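Local coordinates for RimK-related lysine biosynthesis protein (Thermococcus kodakarensis, PDB 5K2M), which probably acts as an ATP-dependent, magnesium-requiring ligase of the LysX subfamily of RimK proteins in amino-acid biosynthesis, at residues V9-E14 / N245-N250; V45-N50 / K262-A267; L103-A108 / V144-K149; Y117-K122 / H159-F164. All blocks are in the same frame, centred on the assembly; numbering follows the deposited sequence.

Contact 1 of 4, residues V9-E14 / N245-N250; sequences VLRREE and NMEFKN
Glu13 holds the start of helix 249-255 with a single oxygen. Its OE1 accepts from Phe248 N at 2.8 Å on the lone pair turned away from OE2, and from Lys249 N at 3.0 Å, this second donor standing well above the carboxylate plane. The helix dipole probably steadies this carboxylate. Arg11 NH1 reaches Glu247 OE2 at 3.1 Å in a salt bridge, while Arg11 NE and NH2 grip Glu14 OE1 and OE2 side-on. Glu247 OE1 turns to Trp128, and Glu14 has a second mate in Arg49. Water 1 links Arg11 NH1 to Asn245 O. In the packing layer, Glu13 CG lies beside the backbone N (chi1 -74°) and over the centre of the Phe248 ring, 3.4 Å from its centroid, a CH-pi contact; the bend at chi2 (90°) then turns OE1 to the N-H groups. Replacing Glu13 by an alanine would probably leave the Phe248 and Lys249 N-H groups without their shared acceptor and the ring without the CG that lies over it. The arrangement is an interdomain junction of the ATP-grasp fold, close to metal-binding Asn243, where another protein's modified side chain bonds to Glu247 N.

Contact 2 of 4, residues V45-N50 / K262-A267; sequences VVIIRN and KLVEYA
Ile47 meets helix 259-272 with both of its branches. From CB, which points at the helix, CG1 leaves beside the backbone N (chi1 -64°) and lies 3.7 Å from Ala267 CB. The chain runs on nearly straight to CD1, which touches Ala267 CB again. Ile47 CD1 also lies 4.0 Å from Val264 CG2, the two side chains crossing at about a right angle. The other branch, CG2, turns to the earlier part of the helix and meets Leu263 CD2 at 4.1 Å. Thus one isoleucine spans a full helical turn. On one flank, Val45 places CG1 and CG2 each 3.7 Å from Ala267 O. On the other, Leu263 CD2 makes a van der Waals touch on the Arg49 guanidinium, which bonds elsewhere: NH1 to Met246 O and NE in a salt bridge to Glu14. Strand and helix run roughly antiparallel, at 144°, their axes 9.4 Å apart at closest, and one layer of aliphatic side chains fills the space between. Val46 and Ile48 pack against helix 53-65. Helices on both faces of a parallel sheet make a three-layer alpha/beta/alpha sandwich, here the N-terminal domain of an ATP-grasp protein, with a helix from near the chain's end supplying part of one layer.

Contact 3 of 4, residues L103-A108 / V144-K149; sequences LSEGGA and VLEHRK
Glu105 and Ala108 bring the one-turn helix 105-108 against Leu145 of helix 138-150. In sequence order, the turn is prepared by Ser104 at the N-cap position. Its OG accepts from Gly107 N at 3.2 Å, a capping bond, while its backbone O accepts from Ala108 N; the same hydroxyl also bonds to Asp33 of the third subunit. Glu105 comes next and reaches across. With CG swung opposite the backbone N (chi1 173°) and the chain extended beyond it, the side chain passes Leu145 at its base, CG lying 4.0 Å from Leu145 CB. Its carboxylate then divides its neighbours: OE1 touches the aliphatic part of Lys149, 3.7 Å from CE, whereas OE2 stands 4.0 Å from Glu146 OE2, the two carboxylate planes turned 49° apart. Lys149 NZ stays 5.1 Å from Glu105 OE1, too far for a salt bridge. Glu146 finds its main partner in Leu131 N of the second subunit. After the two glycines, Ala108 points its methyl between the ends of Leu145, 3.5 Å from CD2 and slightly farther from CD1; Leu145 CD1 also meets Glu105 O. Ala108 rests on His159 and Phe161 as well, which continues this apolar patch down to strand 159-163. The chemistry is split: no hydrogen bond crosses between the two helices, a small aliphatic core carries the packing, and at its more exposed margin two carboxylates come close enough that each may raise the other's pKa, an effect that Lys149 and, weakly, Arg198 of the second subunit would probably moderate.

Contact 4 of 4, residues Y117-K122 / H159-F164; sequences YPLVSK and HYFQEF. With ADP (adenosine-5'-diphosphate), chain O.
Val120 and Gln162 form the central hydrogen-bonded pair of two antiparallel strands: Val120 N reaches Gln162 O at 2.8 Å, and Gln162 N returns to Val120 O at 2.9 Å. Phe164 N donates to Pro118 O at 3.2 Å; at the other end the bond from Lys122 N to Tyr160 O is weak. The polar side chains work on the nucleotide. Lys122 CG lies between the backbone N and the carbonyl carbon (chi1 63°), and a bend at chi3 (80°) brings NZ to the ligand. Lys122 NZ bonds to Gln162 OE1 at 2.7 Å, approaching from above the amide's carbonyl plane, and to ADP O2A at 2.7 Å and ADP N7 at 3.1 Å, so it ties base to phosphate. ADP N6 donates to Gln162 OE1 and also to Glu163 O, 3.0 Å away. Gln162 NE2 bonds to Asn240; with OE1 bound by Lys122 and ADP, this helps fix the amide's rotation. Water 3 joins Lys122 NZ to Tyr160 OH. A methionine in place of Lys122 would probably leave O2A and N7 of ADP without this donor and Gln162 OE1 without its charged mate. Apolar contacts divide by face. On the nucleotide side, Val120 CG2 lies against adenine and the edge of the Phe164 ring, while Lys122 CG meets the edge of Tyr160. On the reverse face, Leu119 CD1 and Ser121 CB press on Phe161, beneath helix 111-115. This is the ATP-grasp arrangement, in which the nucleotide is held between this sheet and the larger antiparallel sheet that carries Asn240.

Overall arrangement
Contacts 1 and 2 lie together on one side of the chain and share Arg49, which bonds to Glu14 and Met246. Contact 1 joins the start of helix 12-24 to the loop and helix start after strand 236-243; contact 2 joins the N-terminal parallel sheet to helix 259-272. Contacts 3 and 4 lie on the other side and meet where Leu145 and Arg148 back onto strands 159-163 and 119-122. Contact 2 is buried and almost entirely aliphatic, with no hydrogen bond between its segments. Contact 4, also buried, adds a strand ladder and lends Lys122, Gln162 and Glu163 O to ADP. Contact 1, partly buried, combines a salt-bridge network with a carboxylate bound to backbone N-H groups, some way from the magnesium, while contact 3 pairs an aliphatic centre with an acidic margin.

Contact 1 of 4, residues V9-E14 / N245-N250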
# COMPACT_ATOMS: atom_id res chain seq x y z
N VAL A 9 41.30 -13.03 15.84
CA VAL A 9 42.74 -12.90 15.74
C VAL A 9 43.25 -14.29 15.39
O VAL A 9 42.56 -15.29 15.62
CB VAL A 9 43.39 -12.37 17.05
CG1 VAL A 9 42.92 -10.95 17.36
CG2 VAL A 9 43.09 -13.27 18.24
N LEU A 10 44.44 -14.36 14.82
CA LEU A 10 45.03 -15.64 14.47
C LEU A 10 45.97 -16.08 15.57
O LEU A 10 47.15 -15.70 15.59
CB LEU A 10 45.75 -15.56 13.12
CG LEU A 10 44.86 -15.25 11.91
CD1 LEU A 10 45.70 -15.00 10.67
CD2 LEU A 10 43.85 -16.36 11.64
N ARG A 11 45.44 -16.86 16.51
CA ARG A 11 46.25 -17.46 17.58
C ARG A 11 47.02 -18.64 16.99
O ARG A 11 46.86 -18.98 15.82
CB ARG A 11 45.36 -17.93 18.75
CG ARG A 11 44.50 -16.85 19.40
CD ARG A 11 43.34 -17.41 20.22
NE ARG A 11 42.32 -18.05 19.40
CZ ARG A 11 41.19 -18.61 19.87
NH1 ARG A 11 40.93 -18.60 21.18
NH2 ARG A 11 40.32 -19.18 19.04
N ARG A 12 47.86 -19.26 17.80
CA ARG A 12 48.60 -20.43 17.36
C ARG A 12 47.66 -21.50 16.78
O ARG A 12 47.95 -22.09 15.75
CB ARG A 12 49.44 -20.97 18.51
CG ARG A 12 50.00 -22.37 18.30
CD ARG A 12 50.91 -22.48 17.08
NE ARG A 12 50.93 -23.85 16.57
CZ ARG A 12 51.49 -24.89 17.18
NH1 ARG A 12 52.11 -24.74 18.36
NH2 ARG A 12 51.42 -26.09 16.62
N GLU A 13 46.54 -21.76 17.45
CA GLU A 13 45.55 -22.71 16.96
C GLU A 13 45.13 -22.43 15.51
O GLU A 13 45.11 -23.35 14.68
CB GLU A 13 44.31 -22.73 17.86
CG GLU A 13 44.50 -23.44 19.20
CD GLU A 13 44.98 -22.53 20.33
OE1 GLU A 13 44.83 -22.93 21.51
OE2 GLU A 13 45.50 -21.42 20.06
N GLU A 14 44.82 -21.16 15.20
CA GLU A 14 44.35 -20.78 13.86
C GLU A 14 45.43 -20.93 12.79
O GLU A 14 45.15 -21.33 11.66
CB GLU A 14 43.77 -19.36 13.84
CG GLU A 14 42.37 -19.25 14.43
CD GLU A 14 42.35 -19.34 15.95
OE1 GLU A 14 43.17 -18.64 16.61
OE2 GLU A 14 41.52 -20.10 16.51
N ASN A 245 34.48 -24.08 20.72
CA ASN A 245 35.57 -23.40 19.99
C ASN A 245 36.88 -23.69 20.69
O ASN A 245 37.54 -22.80 21.22
CB ASN A 245 35.34 -21.88 19.89
CG ASN A 245 36.29 -21.19 18.88
OD1 ASN A 245 37.04 -21.85 18.14
ND2 ASN A 245 36.26 -19.86 18.85
N MET A 246 37.24 -24.96 20.68
CA MET A 246 38.40 -25.47 21.43
C MET A 246 39.70 -24.68 21.25
O MET A 246 40.12 -24.38 20.13
CB MET A 246 38.63 -26.93 21.06
CG MET A 246 38.89 -27.18 19.58
SD MET A 246 39.29 -28.89 19.17
CE MET A 246 37.85 -29.72 19.81
N GLU A 247 40.34 -24.34 22.36
CA GLU A 247 41.76 -24.01 22.33
C GLU A 247 42.52 -25.28 22.67
O GLU A 247 42.00 -26.16 23.37
CB GLU A 247 42.09 -22.85 23.28
CG GLU A 247 41.77 -21.46 22.71
CD GLU A 247 42.03 -20.34 23.71
OE1 GLU A 247 41.43 -20.38 24.79
OE2 GLU A 247 42.82 -19.42 23.43
N PHE A 248 43.74 -25.39 22.15
CA PHE A 248 44.51 -26.63 22.29
C PHE A 248 46.03 -26.51 22.18
O PHE A 248 46.72 -27.53 22.18
CB PHE A 248 44.00 -27.66 21.26
CG PHE A 248 44.03 -27.18 19.83
CD1 PHE A 248 45.22 -27.21 19.10
CD2 PHE A 248 42.88 -26.72 19.21
CE1 PHE A 248 45.25 -26.76 17.79
CE2 PHE A 248 42.90 -26.28 17.90
CZ PHE A 248 44.08 -26.30 17.18
N LYS A 249 46.56 -25.29 22.11
CA LYS A 249 47.99 -25.13 21.86
C LYS A 249 48.83 -25.77 22.96
O LYS A 249 49.88 -26.34 22.67
CB LYS A 249 48.38 -23.66 21.64
CG LYS A 249 48.35 -22.77 22.87
CD LYS A 249 48.72 -21.35 22.50
CE LYS A 249 48.79 -20.44 23.72
NZ LYS A 249 47.46 -20.26 24.37
N ASN A 250 48.38 -25.67 24.21
CA ASN A 250 49.11 -26.30 25.32
C ASN A 250 48.89 -27.81 25.31
O ASN A 250 49.82 -28.58 25.57
CB ASN A 250 48.73 -25.71 26.68
CG ASN A 250 49.03 -24.22 26.78
OD1 ASN A 250 50.19 -23.79 26.66
ND2 ASN A 250 48.00 -23.43 26.99
O HOH W 1 38.53 -20.01 21.06

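Contact 2 of 4, residues V45-N50 / K262-A267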
# COMPACT_ATOMS: atom_id res chain seq x y z
N VAL A 45 33.29 -25.67 3.02
CA VAL A 45 33.12 -25.76 4.46
C VAL A 45 33.79 -24.56 5.10
O VAL A 45 34.74 -24.00 4.54
CB VAL A 45 33.69 -27.09 5.02
CG1 VAL A 45 35.18 -27.23 4.75
CG2 VAL A 45 33.41 -27.23 6.51
N VAL A 46 33.27 -24.13 6.26
CA VAL A 46 33.93 -23.11 7.05
C VAL A 46 34.24 -23.64 8.44
O VAL A 46 33.38 -24.23 9.09
CB VAL A 46 33.09 -21.84 7.20
CG1 VAL A 46 33.77 -20.84 8.11
CG2 VAL A 46 32.84 -21.23 5.83
N ILE A 47 35.48 -23.44 8.87
CA ILE A 47 35.92 -23.77 10.22
C ILE A 47 35.77 -22.51 11.06
O ILE A 47 36.45 -21.51 10.82
CB ILE A 47 37.37 -24.28 10.22
CG1 ILE A 47 37.44 -25.59 9.43
CG2 ILE A 47 37.88 -24.50 11.63
CD1 ILE A 47 38.85 -26.02 9.05
N ILE A 48 34.87 -22.56 12.02
CA ILE A 48 34.47 -21.39 12.81
C ILE A 48 35.43 -21.21 13.99
O ILE A 48 35.45 -22.04 14.89
CB ILE A 48 33.03 -21.56 13.32
CG1 ILE A 48 32.06 -21.72 12.14
CG2 ILE A 48 32.62 -20.39 14.20
CD1 ILE A 48 31.83 -20.46 11.33
N ARG A 49 36.21 -20.13 13.98
CA ARG A 49 37.22 -19.91 15.02
C ARG A 49 37.17 -18.51 15.67
O ARG A 49 38.15 -18.11 16.32
CB ARG A 49 38.62 -20.18 14.47
CG ARG A 49 38.83 -21.60 13.97
CD ARG A 49 38.75 -22.63 15.09
NE ARG A 49 39.74 -22.35 16.12
CZ ARG A 49 39.96 -23.11 17.19
NH1 ARG A 49 40.89 -22.74 18.07
NH2 ARG A 49 39.26 -24.23 17.39
N ASN A 50 36.05 -17.80 15.56
CA ASN A 50 35.91 -16.47 16.15
C ASN A 50 36.13 -16.55 17.68
O ASN A 50 35.61 -17.46 18.32
CB ASN A 50 34.51 -15.86 15.91
CG ASN A 50 34.07 -15.86 14.44
OD1 ASN A 50 33.76 -14.80 13.89
ND2 ASN A 50 33.97 -17.03 13.83
N LYS A 262 43.25 -33.04 12.95
CA LYS A 262 42.01 -33.79 13.15
C LYS A 262 40.78 -32.91 12.93
O LYS A 262 39.78 -33.37 12.37
CB LYS A 262 41.98 -34.40 14.56
CG LYS A 262 43.04 -35.45 14.82
CD LYS A 262 42.64 -36.76 14.19
CE LYS A 262 43.72 -37.81 14.31
NZ LYS A 262 43.32 -39.03 13.56
N LEU A 263 40.86 -31.66 13.36
CA LEU A 263 39.76 -30.72 13.18
C LEU A 263 39.53 -30.47 11.68
O LEU A 263 38.39 -30.45 11.22
CB LEU A 263 40.05 -29.41 13.92
CG LEU A 263 39.06 -28.26 13.79
CD1 LEU A 263 37.74 -28.62 14.45
CD2 LEU A 263 39.62 -26.99 14.41
N VAL A 264 40.61 -30.28 10.94
CA VAL A 264 40.53 -30.06 9.50
C VAL A 264 40.03 -31.31 8.75
O VAL A 264 39.22 -31.20 7.83
CB VAL A 264 41.87 -29.58 8.93
CG1 VAL A 264 41.86 -29.61 7.41
CG2 VAL A 264 42.18 -28.18 9.43
N GLU A 265 40.49 -32.50 9.16
CA GLU A 265 40.03 -33.75 8.55
C GLU A 265 38.52 -33.93 8.73
O GLU A 265 37.82 -34.35 7.83
CB GLU A 265 40.77 -34.96 9.14
CG GLU A 265 42.23 -35.06 8.70
CD GLU A 265 43.04 -36.09 9.47
OE1 GLU A 265 42.45 -36.92 10.21
OE2 GLU A 265 44.28 -36.08 9.33
N TYR A 266 38.03 -33.58 9.91
CA TYR A 266 36.61 -33.60 10.15
C TYR A 266 35.90 -32.58 9.27
O TYR A 266 34.89 -32.89 8.65
CB TYR A 266 36.34 -33.32 11.62
CG TYR A 266 34.88 -33.35 11.94
CD1 TYR A 266 34.19 -34.54 11.96
CD2 TYR A 266 34.19 -32.19 12.22
CE1 TYR A 266 32.85 -34.59 12.24
CE2 TYR A 266 32.83 -32.22 12.51
CZ TYR A 266 32.18 -33.43 12.53
OH TYR A 266 30.85 -33.50 12.81
N ALA A 267 36.43 -31.36 9.21
CA ALA A 267 35.89 -30.35 8.30
C ALA A 267 35.86 -30.87 6.87
O ALA A 267 34.86 -30.66 6.18
CB ALA A 267 36.70 -29.07 8.38

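Contact 3 of 4, residues L103-A108 / V144-K149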
# COMPACT_ATOMS: atom_id res chain seq x y z
N LEU A 103 15.73 -18.86 38.04
CA LEU A 103 15.36 -17.86 37.05
C LEU A 103 15.20 -16.47 37.66
O LEU A 103 14.78 -15.55 36.97
CB LEU A 103 14.06 -18.27 36.36
CG LEU A 103 14.15 -19.28 35.22
CD1 LEU A 103 15.12 -18.80 34.16
CD2 LEU A 103 14.55 -20.66 35.73
N SER A 104 15.49 -16.34 38.95
CA SER A 104 15.49 -15.05 39.62
C SER A 104 16.38 -15.11 40.87
O SER A 104 16.72 -16.20 41.36
CB SER A 104 14.07 -14.64 40.00
OG SER A 104 13.59 -15.43 41.06
N GLU A 105 16.72 -13.93 41.37
CA GLU A 105 17.49 -13.78 42.60
C GLU A 105 16.82 -14.51 43.76
O GLU A 105 17.49 -15.21 44.52
CB GLU A 105 17.67 -12.29 42.94
CG GLU A 105 18.33 -12.01 44.29
CD GLU A 105 18.54 -10.53 44.60
OE1 GLU A 105 18.13 -9.68 43.78
OE2 GLU A 105 19.13 -10.23 45.68
N GLY A 106 15.51 -14.35 43.88
CA GLY A 106 14.75 -14.97 44.96
C GLY A 106 14.70 -16.48 44.85
O GLY A 106 14.69 -17.19 45.86
N GLY A 107 14.66 -16.98 43.62
CA GLY A 107 14.77 -18.42 43.40
C GLY A 107 16.15 -18.97 43.73
O GLY A 107 16.27 -20.06 44.28
N ALA A 108 17.19 -18.21 43.38
CA ALA A 108 18.57 -18.63 43.58
C ALA A 108 18.93 -18.80 45.05
O ALA A 108 19.73 -19.67 45.40
CB ALA A 108 19.51 -17.63 42.93
N VAL A 144 27.01 -12.33 45.47
CA VAL A 144 27.04 -12.75 44.07
C VAL A 144 25.74 -12.37 43.35
O VAL A 144 25.78 -11.78 42.27
CB VAL A 144 27.31 -14.26 43.93
CG1 VAL A 144 27.11 -14.74 42.49
CG2 VAL A 144 28.73 -14.57 44.38
N LEU A 145 24.60 -12.70 43.95
CA LEU A 145 23.32 -12.40 43.32
C LEU A 145 23.05 -10.89 43.21
O LEU A 145 22.46 -10.44 42.22
CB LEU A 145 22.18 -13.08 44.07
CG LEU A 145 22.22 -14.61 44.08
CD1 LEU A 145 21.15 -15.13 45.03
CD2 LEU A 145 22.02 -15.17 42.68
N GLU A 146 23.48 -10.12 44.21
CA GLU A 146 23.40 -8.64 44.14
C GLU A 146 24.17 -8.12 42.93
O GLU A 146 23.69 -7.27 42.20
CB GLU A 146 23.97 -7.96 45.40
CG GLU A 146 22.94 -7.48 46.41
CD GLU A 146 22.06 -6.35 45.87
OE1 GLU A 146 22.54 -5.21 45.68
OE2 GLU A 146 20.86 -6.64 45.65
N HIS A 147 25.37 -8.64 42.72
CA HIS A 147 26.17 -8.18 41.58
C HIS A 147 25.61 -8.63 40.24
O HIS A 147 25.53 -7.83 39.32
CB HIS A 147 27.64 -8.57 41.75
CG HIS A 147 28.31 -7.82 42.86
ND1 HIS A 147 29.24 -6.83 42.63
CD2 HIS A 147 28.13 -7.86 44.20
CE1 HIS A 147 29.63 -6.32 43.79
NE2 HIS A 147 28.96 -6.93 44.75
N ARG A 148 25.18 -9.88 40.13
CA ARG A 148 24.56 -10.37 38.90
C ARG A 148 23.34 -9.54 38.52
O ARG A 148 23.13 -9.21 37.35
CB ARG A 148 24.16 -11.83 39.04
CG ARG A 148 25.32 -12.79 39.13
CD ARG A 148 26.05 -12.93 37.81
NE ARG A 148 26.71 -14.22 37.79
CZ ARG A 148 26.09 -15.37 37.51
NH1 ARG A 148 26.78 -16.50 37.57
NH2 ARG A 148 24.80 -15.40 37.15
N LYS A 149 22.53 -9.21 39.52
CA LYS A 149 21.34 -8.38 39.37
C LYS A 149 21.63 -7.08 38.63
O LYS A 149 20.92 -6.72 37.69
CB LYS A 149 20.77 -8.09 40.77
CG LYS A 149 19.62 -7.10 40.87
CD LYS A 149 19.51 -6.58 42.30
CE LYS A 149 18.10 -6.16 42.68
NZ LYS A 149 17.63 -4.99 41.88

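Contact 4 of 4, residues Y117-K122 / H159-F164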
# COMPACT_ATOMS: atom_id res chain seq x y z
N TYR A 117 26.42 -26.08 50.98
CA TYR A 117 27.55 -25.19 50.78
C TYR A 117 28.78 -26.03 50.99
O TYR A 117 28.75 -26.93 51.79
CB TYR A 117 27.56 -24.07 51.81
CG TYR A 117 26.46 -23.03 51.67
CD1 TYR A 117 26.52 -22.05 50.67
CD2 TYR A 117 25.39 -23.00 52.57
CE1 TYR A 117 25.52 -21.07 50.56
CE2 TYR A 117 24.40 -22.04 52.47
CZ TYR A 117 24.46 -21.08 51.48
OH TYR A 117 23.46 -20.14 51.40
N PRO A 118 29.88 -25.71 50.31
CA PRO A 118 30.00 -24.59 49.39
C PRO A 118 29.49 -24.97 48.02
O PRO A 118 29.47 -26.14 47.66
CB PRO A 118 31.51 -24.34 49.37
CG PRO A 118 32.12 -25.66 49.65
CD PRO A 118 31.13 -26.49 50.41
N LEU A 119 29.09 -23.97 47.25
CA LEU A 119 28.63 -24.22 45.91
C LEU A 119 29.37 -23.31 44.94
O LEU A 119 30.06 -22.38 45.35
CB LEU A 119 27.11 -24.08 45.81
CG LEU A 119 26.45 -22.80 46.33
CD1 LEU A 119 26.56 -21.70 45.29
CD2 LEU A 119 24.99 -23.04 46.65
N VAL A 120 29.22 -23.61 43.66
CA VAL A 120 29.87 -22.88 42.60
C VAL A 120 28.83 -22.18 41.75
O VAL A 120 27.88 -22.79 41.27
CB VAL A 120 30.75 -23.81 41.75
CG1 VAL A 120 31.27 -23.08 40.52
CG2 VAL A 120 31.91 -24.34 42.60
N SER A 121 29.04 -20.88 41.58
CA SER A 121 28.23 -20.03 40.73
C SER A 121 29.02 -19.76 39.45
O SER A 121 30.22 -19.47 39.51
CB SER A 121 27.96 -18.71 41.44
OG SER A 121 27.31 -17.80 40.58
N LYS A 122 28.36 -19.82 38.30
CA LYS A 122 29.04 -19.51 37.05
C LYS A 122 28.03 -19.06 36.01
O LYS A 122 26.89 -19.51 36.04
CB LYS A 122 29.83 -20.72 36.55
CG LYS A 122 28.98 -21.92 36.21
CD LYS A 122 29.82 -23.07 35.69
CE LYS A 122 30.51 -23.86 36.78
NZ LYS A 122 31.02 -25.17 36.27
N HIS A 159 20.47 -18.22 36.56
CA HIS A 159 21.33 -18.58 37.67
C HIS A 159 21.62 -20.07 37.70
O HIS A 159 20.74 -20.87 38.02
CB HIS A 159 20.69 -18.15 38.98
CG HIS A 159 20.48 -16.68 39.07
ND1 HIS A 159 21.50 -15.80 39.34
CD2 HIS A 159 19.37 -15.93 38.87
CE1 HIS A 159 21.02 -14.56 39.33
NE2 HIS A 159 19.74 -14.62 39.06
N TYR A 160 22.87 -20.41 37.38
CA TYR A 160 23.33 -21.78 37.25
C TYR A 160 24.40 -22.05 38.29
O TYR A 160 25.37 -21.27 38.43
CB TYR A 160 23.90 -22.00 35.84
CG TYR A 160 24.54 -23.35 35.60
CD1 TYR A 160 23.79 -24.43 35.18
CD2 TYR A 160 25.90 -23.53 35.80
CE1 TYR A 160 24.38 -25.66 34.94
CE2 TYR A 160 26.51 -24.75 35.57
CZ TYR A 160 25.75 -25.81 35.13
OH TYR A 160 26.36 -27.02 34.91
N PHE A 161 24.23 -23.16 39.01
CA PHE A 161 25.07 -23.50 40.15
C PHE A 161 25.43 -24.98 40.13
O PHE A 161 24.66 -25.79 39.65
CB PHE A 161 24.32 -23.26 41.46
CG PHE A 161 23.96 -21.83 41.72
CD1 PHE A 161 24.85 -20.98 42.34
CD2 PHE A 161 22.70 -21.35 41.41
CE1 PHE A 161 24.51 -19.67 42.63
CE2 PHE A 161 22.35 -20.04 41.68
CZ PHE A 161 23.26 -19.20 42.30
N GLN A 162 26.60 -25.32 40.66
CA GLN A 162 26.97 -26.71 40.92
C GLN A 162 27.41 -26.86 42.36
O GLN A 162 27.79 -25.88 43.00
CB GLN A 162 28.15 -27.12 40.04
CG GLN A 162 27.84 -27.25 38.56
CD GLN A 162 29.10 -27.57 37.76
OE1 GLN A 162 30.14 -26.99 38.00
NE2 GLN A 162 28.99 -28.47 36.80
N GLU A 163 27.35 -28.08 42.87
CA GLU A 163 28.08 -28.43 44.09
C GLU A 163 29.56 -28.14 43.87
O GLU A 163 30.08 -28.34 42.77
CB GLU A 163 27.91 -29.92 44.41
CG GLU A 163 28.53 -30.87 43.39
CD GLU A 163 28.31 -32.34 43.70
OE1 GLU A 163 28.12 -32.68 44.88
OE2 GLU A 163 28.31 -33.15 42.77
N PHE A 164 30.26 -27.69 44.92
CA PHE A 164 31.71 -27.56 44.83
C PHE A 164 32.32 -28.95 44.88
O PHE A 164 32.14 -29.70 45.84
CB PHE A 164 32.28 -26.70 45.95
CG PHE A 164 33.78 -26.61 45.95
CD1 PHE A 164 34.45 -25.81 45.02
CD2 PHE A 164 34.53 -27.30 46.89
CE1 PHE A 164 35.84 -25.73 45.03
CE2 PHE A 164 35.92 -27.21 46.90
CZ PHE A 164 36.57 -26.43 45.96
PB ADP O . 34.69 -22.18 31.91
O1B ADP O . 35.98 -22.94 31.82
O2B ADP O . 34.84 -20.75 32.35
O3B ADP O . 33.79 -22.29 30.70
PA ADP O . 34.17 -24.23 33.88
O1A ADP O . 34.98 -25.17 33.01
O2A ADP O . 32.88 -24.77 34.41
O3A ADP O . 33.88 -22.83 33.15
O5' ADP O . 35.06 -23.78 35.14
C5' ADP O . 36.41 -23.41 34.99
C4' ADP O . 37.27 -24.19 35.97
O4' ADP O . 36.85 -23.91 37.31
C3' ADP O . 37.22 -25.70 35.81
O3' ADP O . 38.20 -26.18 34.87
C2' ADP O . 37.50 -26.17 37.22
O2' ADP O . 38.89 -26.18 37.52
C1' ADP O . 36.88 -25.10 38.09
N9 ADP O . 35.50 -25.47 38.45
C8 ADP O . 34.38 -25.15 37.77
N7 ADP O . 33.28 -25.66 38.35
C5 ADP O . 33.71 -26.33 39.43
C6 ADP O . 33.08 -27.09 40.51
N6 ADP O . 31.74 -27.25 40.54
N1 ADP O . 33.88 -27.63 41.45
C2 ADP O . 35.22 -27.48 41.43
N3 ADP O . 35.87 -26.80 40.49
C4 ADP O . 35.17 -26.21 39.49
O HOH W 2 25.18 -18.60 39.38
O HOH W 3 29.02 -26.68 34.16
O HOH W 4 24.63 -18.37 36.80